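Local coordinates for protein AlyQ (Persicobacter sp. CCB-QB2, PDB 7D2A) that binds uronic acid sugars such as the 4,5-unsaturated mannuronic acid of alginate fragments, as a family 32 carbohydrate-binding module with a bound calcium ion, at residues 26-31 with 45-50; 41-46 with 122-127; 53-58 with 109-114. All coordinates share one frame; numbering follows the deposited sequence. Where two conformers were deposited one is given.

Interaction 1. Residues 26-31 with 45-50; sequences NTIDGN and ITFDLG. With CA (calcium ion), chain C.
T27 and I28, in the calcium-binding loop of this CBM32 beta-sandwich, meet I45 and F47 of strand 43-49. The apolar part is small. T27 CG2 and I45 CD1 come tip to tip, 3.8 Å apart. I28 CG2 lies obliquely to the F47 ring, 4.5 Å from F47 CD1. No hydrogen bond joins the two segments.

The polar part is the hydroxyl of T27. It sits at the edge of the F47 ring, in its plane, with OG1 3.3 Å from F47 CE1. OG1 is held between the backbone N and the carbonyl carbon (chi1 59°), which sends CG2 off beside the N to meet I45. Its hydrogen-bond partner is P24 O. The buried oxygen is thus satisfied within its own loop.

The third kind is metal coordination. N26 O and N31 O each bind calcium at 2.2 Å, and D29 OD1 binds it at 2.5 Å. T34, T127 and E128 complete the site. The ion therefore ties the loop to the end of the segment 122-127 as well. D29 OD1 does double duty: it also closes an Asx turn by accepting from N31 N at 2.9 Å, met from above the carboxylate plane.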
ATOM      1  N   ASN A  26      -4.893  -8.990   5.036  1.00 10.33           N
ATOM      2  CA  ASN A  26      -4.065  -9.959   4.304  1.00 10.21           C
ATOM      3  C   ASN A  26      -2.745  -9.325   3.825  1.00 10.62           C
ATOM      4  O   ASN A  26      -1.823 -10.030   3.384  1.00 12.41           O
ATOM      5  CB  ASN A  26      -4.806 -10.549   3.118  1.00 10.18           C
ATOM      6  CG  ASN A  26      -5.895 -11.511   3.538  1.00 12.46           C
ATOM      7  OD1 ASN A  26      -6.049 -11.876   4.719  1.00 15.25           O
ATOM      8  ND2 ASN A  26      -6.660 -11.909   2.548  1.00 14.10           N
ATOM      9  N   THR A  27      -2.663  -8.003   3.789  1.00 10.30           N
ATOM     10  CA  THR A  27      -1.425  -7.312   3.356  1.00  9.74           C
ATOM     11  C   THR A  27      -0.348  -7.333   4.420  1.00  9.34           C
ATOM     12  O   THR A  27       0.776  -6.946   4.109  1.00 10.60           O
ATOM     13  CB  THR A  27      -1.701  -5.865   2.947  1.00  9.36           C
ATOM     14  OG1 THR A  27      -2.273  -5.152   4.044  1.00  9.96           O
ATOM     15  CG2 THR A  27      -2.649  -5.790   1.781  1.00 10.50           C
ATOM     16  N   ILE A  28      -0.647  -7.774   5.642  1.00  9.97           N
ATOM     17  CA  ILE A  28       0.371  -7.719   6.736  1.00 11.05           C
ATOM     18  C   ILE A  28       0.519  -9.096   7.374  1.00 11.06           C
ATOM     19  O   ILE A  28       0.989  -9.149   8.544  1.00 12.78           O
ATOM     20  CB  ILE A  28       0.081  -6.597   7.740  1.00 11.63           C
ATOM     21  CG1 ILE A  28      -1.244  -6.785   8.454  1.00 12.09           C
ATOM     22  CG2 ILE A  28       0.130  -5.239   7.054  1.00 12.26           C
ATOM     23  CD1 ILE A  28      -1.339  -5.899   9.709  1.00 12.98           C
ATOM     24  N   ASP A  29       0.190 -10.134   6.639  1.00 11.88           N
ATOM     25  CA  ASP A  29       0.299 -11.492   7.226  1.00 12.41           C
ATOM     26  C   ASP A  29       1.627 -12.149   6.834  1.00 12.59           C
ATOM     27  O   ASP A  29       1.871 -13.292   7.281  1.00 14.63           O
ATOM     28  CB  ASP A  29      -0.915 -12.346   6.872  1.00 11.90           C
ATOM     29  CG  ASP A  29      -1.083 -12.664   5.396  1.00 12.28           C
ATOM     30  OD1 ASP A  29      -0.233 -12.228   4.562  1.00 12.21           O
ATOM     31  OD2 ASP A  29      -2.043 -13.417   5.115  1.00 13.61           O
ATOM     32  N   GLY A  30       2.500 -11.500   6.047  1.00 13.17           N
ATOM     33  CA  GLY A  30       3.777 -12.096   5.657  1.00 13.42           C
ATOM     34  C   GLY A  30       3.641 -13.083   4.519  1.00 14.05           C
ATOM     35  O   GLY A  30       4.589 -13.728   4.197  1.00 15.22           O
ATOM     36  N   ASN A  31       2.448 -13.248   3.958  1.00 13.98           N
ATOM     37  CA  ASN A  31       2.183 -14.296   2.941  1.00 13.28           C
ATOM     38  C   ASN A  31       1.930 -13.649   1.578  1.00 13.68           C
ATOM     39  O   ASN A  31       0.865 -12.973   1.409  1.00 11.26           O
ATOM     40  CB  ASN A  31       0.990 -15.118   3.386  1.00 14.53           C
ATOM     41  CG  ASN A  31       0.875 -16.418   2.652  1.00 14.99           C
ATOM     42  OD1 ASN A  31       1.382 -16.556   1.537  1.00 14.90           O
ATOM     43  ND2 ASN A  31       0.180 -17.359   3.295  1.00 18.53           N
ATOM     44  N   ILE A  45      -6.448   1.622   0.682  1.00 12.49           N
ATOM     45  CA  ILE A  45      -6.154   0.833   1.887  1.00 11.60           C
ATOM     46  C   ILE A  45      -5.288   1.685   2.804  1.00 11.61           C
ATOM     47  O   ILE A  45      -4.345   2.360   2.307  1.00 11.50           O
ATOM     48  CB  ILE A  45      -5.501  -0.510   1.527  1.00 11.34           C
ATOM     49  CG1 ILE A  45      -5.271  -1.367   2.763  1.00 11.19           C
ATOM     50  CG2 ILE A  45      -4.246  -0.352   0.620  1.00 11.82           C
ATOM     51  CD1 ILE A  45      -5.006  -2.834   2.388  1.00 11.91           C
ATOM     52  N   THR A  46      -5.597   1.714   4.063  1.00 11.05           N
ATOM     53  CA  THR A  46      -4.969   2.627   5.038  1.00 11.20           C
ATOM     54  C   THR A  46      -4.322   1.832   6.150  1.00 10.98           C
ATOM     55  O   THR A  46      -5.014   1.065   6.868  1.00 11.57           O
ATOM     56  CB  THR A  46      -5.961   3.649   5.613  1.00 11.76           C
ATOM     57  OG1 THR A  46      -6.682   4.218   4.513  1.00 12.96           O
ATOM     58  CG2 THR A  46      -5.214   4.717   6.385  1.00 13.34           C
ATOM     59  N   PHE A  47      -3.027   2.032   6.351  1.00 11.06           N
ATOM     60  CA  PHE A  47      -2.184   1.358   7.351  1.00 12.61           C
ATOM     61  C   PHE A  47      -1.958   2.286   8.519  1.00 13.25           C
ATOM     62  O   PHE A  47      -1.636   3.464   8.300  1.00 13.07           O
ATOM     63  CB  PHE A  47      -0.844   0.975   6.733  1.00 12.79           C
ATOM     64  CG  PHE A  47      -1.052   0.140   5.524  1.00 11.81           C
ATOM     65  CD1 PHE A  47      -1.283  -1.231   5.631  1.00 12.98           C
ATOM     66  CD2 PHE A  47      -1.128   0.715   4.277  1.00 12.71           C
ATOM     67  CE1 PHE A  47      -1.555  -1.961   4.489  1.00 13.40           C
ATOM     68  CE2 PHE A  47      -1.401  -0.036   3.138  1.00 13.75           C
ATOM     69  CZ  PHE A  47      -1.637  -1.365   3.270  1.00 13.42           C
ATOM     70  N   ASP A  48      -2.150   1.782   9.739  1.00 12.39           N
ATOM     71  CA  ASP A  48      -2.003   2.555  10.985  1.00 13.24           C
ATOM     72  C   ASP A  48      -0.729   2.075  11.689  1.00 12.98           C
ATOM     73  O   ASP A  48      -0.677   0.881  12.054  1.00 12.95           O
ATOM     74  CB  ASP A  48      -3.246   2.356  11.835  1.00 15.70           C
ATOM     75  CG  ASP A  48      -3.298   3.155  13.109  1.00 17.25           C
ATOM     76  OD1 ASP A  48      -2.333   3.901  13.417  1.00 15.18           O
ATOM     77  OD2 ASP A  48      -4.356   3.065  13.746  1.00 22.15           O
ATOM     78  N   LEU A  49       0.175   3.008  11.997  1.00 12.16           N
ATOM     79  CA  LEU A  49       1.405   2.672  12.740  1.00 12.35           C
ATOM     80  C   LEU A  49       1.177   2.759  14.245  1.00 13.39           C
ATOM     81  O   LEU A  49       2.144   2.384  15.016  1.00 14.58           O
ATOM     82  CB  LEU A  49       2.559   3.574  12.318  1.00 12.29           C
ATOM     83  CG  LEU A  49       2.912   3.548  10.833  1.00 12.04           C
ATOM     84  CD1 LEU A  49       4.137   4.436  10.553  1.00 12.11           C
ATOM     85  CD2 LEU A  49       3.154   2.133  10.315  1.00 12.17           C
ATOM     86  N   GLY A  50       0.032   3.317  14.659  1.00 15.09           N
ATOM     87  CA  GLY A  50      -0.338   3.384  16.092  1.00 16.05           C
ATOM     88  C   GLY A  50       0.068   4.723  16.692  1.00 16.67           C
ATOM     89  O   GLY A  50      -0.560   5.160  17.641  1.00 20.21           O
TER
HETATM   90 CA    CA C 401      -0.503 -11.390   2.244  1.00 12.07          CA

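Interaction 2. Residues 41-46 with 122-127; sequences SGQYIT and TWNSIT. With CA (calcium ion), chain C; MAW (4-deoxy-alpha-L-erythro-hex-4-enopyranuronic acid), chain B.
N124 has the most surface buried here, and Q43 lies against it. The two side chains cross at about a right angle, with their amide planes 75° apart. The touch is not amide to amide: N124 ND2 comes to 3.6 Å from Q43 CB. In the conformer given, the Q43 chain bends at chi2 (-80°), which carries its amide away from N124. There OE1 bonds to S17 OG and NE2 to N39 O. N124 ND2 bonds to G40, and N124 OD1 has a partner elsewhere in the fold. The two amides therefore bond to other parts of the fold and not to each other. Toward the exposed end, S41 N and T122 O come only to 4.2 Å, and no hydrogen bond joins the segments.

Deeper in, I45 CG2 meets I126 CD1 at 4.3 Å, an apolar contact between the sheets. On the other side of strand 123-133, W123 and S125 face the sugar. The indole of W123 lies with one face against the unsaturated uronic acid, MAW C3 being 3.6 Å above its plane. S125 OG donates to MAW O6B at 2.6 Å. A serine at W123 would probably leave that sugar face without its flat apolar platform and the sugar freer to shift. D20, R35, R68 and N121 also bond to this sugar.

The two segments run 21° apart in direction but belong to different sheets. Strand 110-118 pairs with strand 43-49 and sends I113 against both I45 and I126, while strand 36-39 pairs with strand 123-133 and brings A38 and W36 onto Q43 and I45.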
ATOM      1  N   SER A  41     -11.005   2.155  -9.857  1.00 17.62           N
ATOM      2  CA  SER A  41     -10.035   3.252  -9.704  1.00 17.14           C
ATOM      3  C   SER A  41     -10.483   4.138  -8.543  1.00 17.71           C
ATOM      4  O   SER A  41     -11.694   4.457  -8.451  1.00 18.08           O
ATOM      5  CB  SER A  41      -9.873   3.986 -10.995  1.00 18.67           C
ATOM      6  OG  SER A  41      -9.099   5.128 -10.773  1.00 21.33           O
ATOM      7  N   GLY A  42      -9.579   4.402  -7.598  1.00 15.21           N
ATOM      8  CA  GLY A  42      -9.824   5.271  -6.446  1.00 15.10           C
ATOM      9  C   GLY A  42     -10.051   4.509  -5.148  1.00 12.69           C
ATOM     10  O   GLY A  42     -10.218   5.179  -4.087  1.00 14.74           O
ATOM     11  N   GLN A  43     -10.139   3.185  -5.189  1.00 13.47           N
ATOM     12  CA  GLN A  43     -10.201   2.345  -3.963  0.50 13.12           C
ATOM     13  C   GLN A  43      -8.903   2.567  -3.185  1.00 13.27           C
ATOM     14  O   GLN A  43      -7.896   2.843  -3.823  1.00 13.58           O
ATOM     15  CB  GLN A  43     -10.354   0.862  -4.288  0.50 13.74           C
ATOM     16  CG  GLN A  43     -11.643   0.492  -5.021  0.50 13.42           C
ATOM     17  CD  GLN A  43     -12.861   0.386  -4.127  0.50 13.68           C
ATOM     18  OE1 GLN A  43     -12.917   0.888  -3.011  0.50 14.60           O
ATOM     19  NE2 GLN A  43     -13.909  -0.236  -4.646  0.50 14.02           N
ATOM     20  N   TYR A  44      -8.921   2.393  -1.883  1.00 12.48           N
ATOM     21  CA  TYR A  44      -7.699   2.627  -1.074  1.00 12.74           C
ATOM     22  C   TYR A  44      -7.662   1.760   0.153  1.00 12.62           C
ATOM     23  O   TYR A  44      -8.673   1.216   0.595  1.00 11.08           O
ATOM     24  CB  TYR A  44      -7.599   4.098  -0.688  1.00 13.25           C
ATOM     25  CG  TYR A  44      -8.792   4.694  -0.009  1.00 13.91           C
ATOM     26  CD1 TYR A  44      -9.049   4.478   1.325  1.00 13.51           C
ATOM     27  CD2 TYR A  44      -9.648   5.527  -0.722  1.00 14.98           C
ATOM     28  CE1 TYR A  44     -10.111   5.109   1.961  1.00 14.55           C
ATOM     29  CE2 TYR A  44     -10.689   6.180  -0.086  1.00 15.04           C
ATOM     30  CZ  TYR A  44     -10.933   5.968   1.255  1.00 16.53           C
ATOM     31  OH  TYR A  44     -12.016   6.570   1.850  1.00 20.17           O
ATOM     32  N   ILE A  45      -6.448   1.622   0.682  1.00 12.49           N
ATOM     33  CA  ILE A  45      -6.154   0.833   1.887  1.00 11.60           C
ATOM     34  C   ILE A  45      -5.288   1.685   2.804  1.00 11.61           C
ATOM     35  O   ILE A  45      -4.345   2.360   2.307  1.00 11.50           O
ATOM     36  CB  ILE A  45      -5.501  -0.510   1.527  1.00 11.34           C
ATOM     37  CG1 ILE A  45      -5.271  -1.367   2.763  1.00 11.19           C
ATOM     38  CG2 ILE A  45      -4.246  -0.352   0.620  1.00 11.82           C
ATOM     39  CD1 ILE A  45      -5.006  -2.834   2.388  1.00 11.91           C
ATOM     40  N   THR A  46      -5.597   1.714   4.063  1.00 11.05           N
ATOM     41  CA  THR A  46      -4.969   2.627   5.038  1.00 11.20           C
ATOM     42  C   THR A  46      -4.322   1.832   6.150  1.00 10.98           C
ATOM     43  O   THR A  46      -5.014   1.065   6.868  1.00 11.57           O
ATOM     44  CB  THR A  46      -5.961   3.649   5.613  1.00 11.76           C
ATOM     45  OG1 THR A  46      -6.682   4.218   4.513  1.00 12.96           O
ATOM     46  CG2 THR A  46      -5.214   4.717   6.385  1.00 13.34           C
ATOM     47  N   THR A 122      -9.662  -3.546 -13.742  1.00 17.10           N
ATOM     48  CA  THR A 122      -9.897  -2.385 -12.853  1.00 17.12           C
ATOM     49  C   THR A 122      -9.609  -2.724 -11.393  1.00 13.68           C
ATOM     50  O   THR A 122      -9.823  -1.826 -10.561  1.00 14.65           O
ATOM     51  CB  THR A 122     -11.318  -1.841 -13.017  1.00 19.81           C
ATOM     52  OG1 THR A 122     -12.215  -2.948 -12.899  1.00 23.13           O
ATOM     53  CG2 THR A 122     -11.387  -1.086 -14.333  1.00 22.57           C
ATOM     54  N   TRP A 123      -9.107  -3.936 -11.129  1.00 14.13           N
ATOM     55  CA  TRP A 123      -8.892  -4.358  -9.725  1.00 14.01           C
ATOM     56  C   TRP A 123      -7.623  -3.720  -9.141  1.00 12.55           C
ATOM     57  O   TRP A 123      -6.650  -3.386  -9.841  1.00 12.23           O
ATOM     58  CB  TRP A 123      -8.835  -5.876  -9.558  1.00 13.93           C
ATOM     59  CG  TRP A 123     -10.191  -6.483  -9.695  1.00 14.93           C
ATOM     60  CD1 TRP A 123     -10.862  -6.845 -10.838  1.00 17.45           C
ATOM     61  CD2 TRP A 123     -11.058  -6.743  -8.599  1.00 15.03           C
ATOM     62  NE1 TRP A 123     -12.094  -7.346 -10.486  1.00 16.26           N
ATOM     63  CE2 TRP A 123     -12.250  -7.283  -9.126  1.00 16.43           C
ATOM     64  CE3 TRP A 123     -10.927  -6.618  -7.209  1.00 14.81           C
ATOM     65  CZ2 TRP A 123     -13.308  -7.670  -8.315  1.00 15.07           C
ATOM     66  CZ3 TRP A 123     -11.968  -7.018  -6.422  1.00 15.40           C
ATOM     67  CH2 TRP A 123     -13.151  -7.561  -6.958  1.00 15.46           C
ATOM     68  N   ASN A 124      -7.651  -3.579  -7.834  1.00 13.18           N
ATOM     69  CA  ASN A 124      -6.466  -3.212  -7.027  1.00 12.16           C
ATOM     70  C   ASN A 124      -6.240  -4.356  -6.054  1.00 11.14           C
ATOM     71  O   ASN A 124      -7.074  -4.618  -5.184  1.00 12.04           O
ATOM     72  CB  ASN A 124      -6.697  -1.929  -6.242  1.00 13.01           C
ATOM     73  CG  ASN A 124      -7.224  -0.843  -7.138  1.00 12.14           C
ATOM     74  OD1 ASN A 124      -6.436  -0.276  -7.887  1.00 11.95           O
ATOM     75  ND2 ASN A 124      -8.548  -0.617  -7.090  1.00 13.16           N
ATOM     76  N   SER A 125      -5.113  -5.060  -6.250  1.00 11.59           N
ATOM     77  CA  SER A 125      -4.860  -6.277  -5.460  1.00 10.47           C
ATOM     78  C   SER A 125      -3.406  -6.265  -4.991  1.00  9.77           C
ATOM     79  O   SER A 125      -2.491  -6.329  -5.824  1.00 10.28           O
ATOM     80  CB  SER A 125      -5.169  -7.524  -6.313  1.00 11.41           C
ATOM     81  OG  SER A 125      -6.598  -7.562  -6.578  1.00 12.63           O
ATOM     82  N   ILE A 126      -3.221  -6.255  -3.689  1.00  9.72           N
ATOM     83  CA  ILE A 126      -1.923  -6.092  -3.009  1.00  9.71           C
ATOM     84  C   ILE A 126      -1.724  -7.291  -2.099  1.00 10.00           C
ATOM     85  O   ILE A 126      -2.605  -7.552  -1.272  1.00  9.86           O
ATOM     86  CB  ILE A 126      -1.821  -4.742  -2.275  1.00 11.18           C
ATOM     87  CG1 ILE A 126      -2.027  -3.582  -3.274  1.00 11.60           C
ATOM     88  CG2 ILE A 126      -0.508  -4.666  -1.531  1.00 11.59           C
ATOM     89  CD1 ILE A 126      -2.057  -2.213  -2.615  1.00 11.71           C
ATOM     90  N   THR A 127      -0.563  -7.986  -2.220  1.00  9.69           N
ATOM     91  CA  THR A 127      -0.344  -9.163  -1.366  1.00 10.16           C
ATOM     92  C   THR A 127       0.347  -8.822  -0.048  1.00  9.36           C
ATOM     93  O   THR A 127       0.050  -9.477   0.976  1.00 11.05           O
ATOM     94  CB  THR A 127       0.438 -10.227  -2.140  1.00 10.23           C
ATOM     95  OG1 THR A 127       1.699  -9.660  -2.471  1.00 11.97           O
ATOM     96  CG2 THR A 127      -0.280 -10.687  -3.382  1.00 11.39           C
TER
HETATM   97 CA    CA C 401      -0.503 -11.390   2.244  1.00 12.07          CA
HETATM   98  C1  MAW B   2     -10.851 -10.668  -9.690  1.00 19.57           C
HETATM   99  C2  MAW B   2     -10.947 -11.313  -8.366  1.00 17.55           C
HETATM  100  O2  MAW B   2     -10.207 -12.563  -8.267  1.00 20.91           O
HETATM  101  C3  MAW B   2     -10.409 -10.277  -7.341  1.00 18.42           C
HETATM  102  O3  MAW B   2     -10.152 -10.882  -6.088  1.00 16.27           O
HETATM  103  C4  MAW B   2      -9.130  -9.635  -7.903  1.00 19.10           C
HETATM  104  C5  MAW B   2      -8.705  -9.820  -9.129  1.00 18.02           C
HETATM  105  O5  MAW B   2      -9.468 -10.617 -10.075  1.00 19.81           O
HETATM  106  C6  MAW B   2      -7.521  -9.232  -9.685  1.00 17.16           C
HETATM  107  O6A MAW B   2      -7.275  -9.462 -10.912  1.00 16.45           O
HETATM  108  O6B MAW B   2      -6.765  -8.455  -8.988  1.00 14.68           O

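Interaction 3. Residues 53-58 with 109-114; sequences KTVNQV and RYIRIT
V55 and V58 of strand 52-62 meet I111 and I113 of strand 110-118 in the hydrophobic core of the beta-sandwich. The strands belong to the two facing sheets of this F5/8 type C fold. Their axes approach to 10.1 Å and cross at -34°. No hydrogen bond runs between them, so the contact is made by aliphatic branches alone.

V58 and I111 carry most of it. Their side chains slide past each other in opposite directions, with the CG2 methyls alongside. V58 puts one methyl on each of two partners: CG2 goes to I111, while CG1 lies 4.3 Å from I113 CD1. The V58 torsion explains the split. CG1 is anti to the backbone N (chi1 170°) and CG2 sits beside that N. I111 also uses both of its branches. Its CG2 serves V58, and its longer arm carries CD1 to V55 CG2, 4.4 Å away.

All four residues are buried. Neighbours fill in around them: I74 touches V58 and I111, and L49 and I131 each touch V55 and I111. At N56 and Q57, strand 52-62 has a classic beta bulge opposite F132. V55 and V58, three residues apart across that bulge, both point toward strand 110-118. The tightest of the methyl contacts is V58 CG2 to I111 CG2, at 3.9 Å.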
ATOM      1  N   LYS A  53       5.370   8.357  13.240  1.00 14.23           N
ATOM      2  CA  LYS A  53       6.744   7.869  13.079  1.00 13.85           C
ATOM      3  C   LYS A  53       7.368   8.573  11.884  1.00 13.11           C
ATOM      4  O   LYS A  53       6.626   9.003  10.996  1.00 12.75           O
ATOM      5  CB  LYS A  53       6.773   6.372  12.759  1.00 16.21           C
ATOM      6  CG  LYS A  53       5.945   5.502  13.686  1.00 18.45           C
ATOM      7  CD  LYS A  53       6.659   5.302  14.936  1.00 20.09           C
ATOM      8  CE  LYS A  53       5.983   4.277  15.815  1.00 21.40           C
ATOM      9  NZ  LYS A  53       6.526   4.398  17.183  1.00 25.09           N
ATOM     10  N   THR A  54       8.681   8.628  11.848  1.00 12.90           N
ATOM     11  CA  THR A  54       9.414   9.106  10.644  1.00 12.00           C
ATOM     12  C   THR A  54       9.399   8.020   9.576  1.00 11.46           C
ATOM     13  O   THR A  54       9.807   6.935   9.842  1.00 12.16           O
ATOM     14  CB  THR A  54      10.836   9.523  10.962  1.00 14.53           C
ATOM     15  OG1 THR A  54      10.761  10.544  11.968  1.00 16.88           O
ATOM     16  CG2 THR A  54      11.520  10.051   9.727  1.00 15.79           C
ATOM     17  N   VAL A  55       8.833   8.309   8.426  1.00 11.36           N
ATOM     18  CA  VAL A  55       8.663   7.333   7.346  1.00 11.51           C
ATOM     19  C   VAL A  55       9.307   7.884   6.083  1.00 10.47           C
ATOM     20  O   VAL A  55       9.058   9.066   5.774  1.00 11.07           O
ATOM     21  CB  VAL A  55       7.174   7.037   7.123  1.00 12.07           C
ATOM     22  CG1 VAL A  55       6.946   6.115   5.990  1.00 11.87           C
ATOM     23  CG2 VAL A  55       6.455   6.489   8.359  1.00 13.12           C
ATOM     24  N   ASN A  56      10.016   7.055   5.346  1.00 10.31           N
ATOM     25  CA  ASN A  56      10.537   7.468   4.036  1.00  9.28           C
ATOM     26  C   ASN A  56      10.425   6.402   2.958  1.00 10.77           C
ATOM     27  O   ASN A  56      10.985   6.573   1.860  1.00 10.45           O
ATOM     28  CB  ASN A  56      11.974   8.011   4.167  1.00 10.72           C
ATOM     29  CG  ASN A  56      12.960   6.939   4.604  1.00 13.61           C
ATOM     30  OD1 ASN A  56      12.573   5.755   4.703  1.00 13.65           O
ATOM     31  ND2 ASN A  56      14.210   7.324   4.791  1.00 14.06           N
ATOM     32  N   GLN A  57       9.753   5.296   3.263  1.00 10.02           N
ATOM     33  CA  GLN A  57       9.712   4.185   2.291  1.00 11.57           C
ATOM     34  C   GLN A  57       8.519   3.287   2.603  1.00 11.01           C
ATOM     35  O   GLN A  57       8.212   2.952   3.760  1.00 10.68           O
ATOM     36  CB  GLN A  57      10.992   3.374   2.337  1.00 11.86           C
ATOM     37  CG  GLN A  57      11.063   2.344   1.251  1.00 14.29           C
ATOM     38  CD  GLN A  57      12.445   1.729   1.267  1.00 20.83           C
ATOM     39  OE1 GLN A  57      13.398   2.237   0.662  1.00 23.60           O
ATOM     40  NE2 GLN A  57      12.571   0.755   2.111  1.00 20.30           N
ATOM     41  N   VAL A  58       7.785   2.982   1.543  1.00 10.80           N
ATOM     42  CA  VAL A  58       6.666   2.033   1.590  1.00 11.00           C
ATOM     43  C   VAL A  58       7.012   0.968   0.577  1.00 10.85           C
ATOM     44  O   VAL A  58       7.287   1.305  -0.549  1.00 11.44           O
ATOM     45  CB  VAL A  58       5.311   2.690   1.316  1.00 10.63           C
ATOM     46  CG1 VAL A  58       4.246   1.644   1.137  1.00 11.31           C
ATOM     47  CG2 VAL A  58       4.970   3.713   2.361  1.00 10.81           C
ATOM     48  N   ARG A 109       1.376   8.867  11.087  1.00 13.04           N
ATOM     49  CA  ARG A 109       0.760   7.718  11.775  1.00 12.59           C
ATOM     50  C   ARG A 109       0.081   6.855  10.721  1.00 13.01           C
ATOM     51  O   ARG A 109       0.089   5.617  10.886  1.00 13.61           O
ATOM     52  CB  ARG A 109      -0.227   8.167  12.856  1.00 13.82           C
ATOM     53  CG  ARG A 109      -1.065   7.008  13.367  1.00 15.18           C
ATOM     54  CD  ARG A 109      -1.909   7.344  14.569  1.00 16.95           C
ATOM     55  NE  ARG A 109      -2.709   6.183  14.915  1.00 17.90           N
ATOM     56  CZ  ARG A 109      -3.500   6.092  15.978  1.00 21.33           C
ATOM     57  NH1 ARG A 109      -3.622   7.106  16.823  1.00 21.67           N
ATOM     58  NH2 ARG A 109      -4.223   5.000  16.145  1.00 19.68           N
ATOM     59  N   TYR A 110      -0.538   7.466   9.693  1.00 12.21           N
ATOM     60  CA  TYR A 110      -1.361   6.734   8.696  1.00 12.12           C
ATOM     61  C   TYR A 110      -0.682   6.841   7.342  1.00 11.66           C
ATOM     62  O   TYR A 110      -0.241   7.955   6.923  1.00 12.41           O
ATOM     63  CB  TYR A 110      -2.777   7.308   8.629  1.00 13.59           C
ATOM     64  CG  TYR A 110      -3.554   7.157   9.902  1.00 13.78           C
ATOM     65  CD1 TYR A 110      -4.220   5.994  10.226  1.00 13.64           C
ATOM     66  CD2 TYR A 110      -3.603   8.190  10.823  1.00 16.18           C
ATOM     67  CE1 TYR A 110      -4.870   5.830  11.431  1.00 16.82           C
ATOM     68  CE2 TYR A 110      -4.292   8.068  12.016  1.00 17.36           C
ATOM     69  CZ  TYR A 110      -4.954   6.896  12.312  1.00 17.82           C
ATOM     70  OH  TYR A 110      -5.639   6.754  13.488  1.00 20.90           O
ATOM     71  N   ILE A 111      -0.658   5.718   6.631  1.00 10.65           N
ATOM     72  CA  ILE A 111      -0.173   5.587   5.244  1.00 10.96           C
ATOM     73  C   ILE A 111      -1.289   4.969   4.437  1.00 11.15           C
ATOM     74  O   ILE A 111      -1.775   3.898   4.822  1.00 11.91           O
ATOM     75  CB  ILE A 111       1.094   4.723   5.173  1.00 12.16           C
ATOM     76  CG1 ILE A 111       2.306   5.342   5.871  1.00 13.40           C
ATOM     77  CG2 ILE A 111       1.402   4.467   3.715  1.00 13.15           C
ATOM     78  CD1 ILE A 111       2.350   5.356   7.343  1.00 14.97           C
ATOM     79  N   ARG A 112      -1.722   5.668   3.400  1.00 10.71           N
ATOM     80  CA  ARG A 112      -2.809   5.184   2.546  1.00 11.04           C
ATOM     81  C   ARG A 112      -2.271   4.923   1.155  1.00 10.64           C
ATOM     82  O   ARG A 112      -1.657   5.827   0.552  1.00 11.50           O
ATOM     83  CB  ARG A 112      -3.926   6.230   2.495  1.00  9.53           C
ATOM     84  CG  ARG A 112      -5.076   5.866   1.565  1.00 11.39           C
ATOM     85  CD  ARG A 112      -6.201   6.853   1.757  1.00 11.93           C
ATOM     86  NE  ARG A 112      -6.878   6.661   3.003  1.00 13.86           N
ATOM     87  CZ  ARG A 112      -7.905   7.396   3.434  1.00 16.07           C
ATOM     88  NH1 ARG A 112      -8.343   8.405   2.699  1.00 19.07           N
ATOM     89  NH2 ARG A 112      -8.453   7.127   4.615  1.00 17.95           N
ATOM     90  N   ILE A 113      -2.563   3.755   0.578  1.00 10.57           N
ATOM     91  CA  ILE A 113      -2.308   3.454  -0.832  1.00  9.91           C
ATOM     92  C   ILE A 113      -3.623   3.544  -1.575  1.00 11.34           C
ATOM     93  O   ILE A 113      -4.521   2.819  -1.221  1.00 11.47           O
ATOM     94  CB  ILE A 113      -1.638   2.079  -1.037  1.00 10.88           C
ATOM     95  CG1 ILE A 113      -0.303   2.030  -0.297  1.00 11.71           C
ATOM     96  CG2 ILE A 113      -1.546   1.797  -2.506  1.00 11.42           C
ATOM     97  CD1 ILE A 113       0.368   0.686  -0.356  1.00 12.50           C
ATOM     98  N   THR A 114      -3.686   4.420  -2.563  1.00 11.97           N
ATOM     99  CA  THR A 114      -4.860   4.566  -3.443  1.00 11.97           C
ATOM    100  C   THR A 114      -4.512   3.904  -4.760  1.00 13.23           C
ATOM    101  O   THR A 114      -3.458   4.170  -5.313  1.00 12.55           O
ATOM    102  CB  THR A 114      -5.278   6.034  -3.618  1.00 11.84           C
ATOM    103  OG1 THR A 114      -5.568   6.615  -2.354  1.00 12.82           O
ATOM    104  CG2 THR A 114      -6.478   6.114  -4.525  1.00 13.01           C
TER

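How the interactions relate
Interactions 1 and 3 are buried, while interaction 2 runs from the core out to an exposed end. Interactions 2 and 3 each join the two facing sheets. Interaction 1 sets the calcium loop against the same strand 43-49 that interaction 2 uses, and the two share I45 and T46. Strand 110-118 of interaction 3 pairs with strand 43-49: F47 N lies 2.7 Å from I111 O, a probable hydrogen bond, and D48 forms a salt bridge with R109. The chemistry changes with place. Interaction 3 is purely aliphatic, interaction 1 adds a hydroxyl and the metal, and interaction 2 adds amides and the sugar. Calcium links interactions 1 and 2, through N26, D29, N31 and T127.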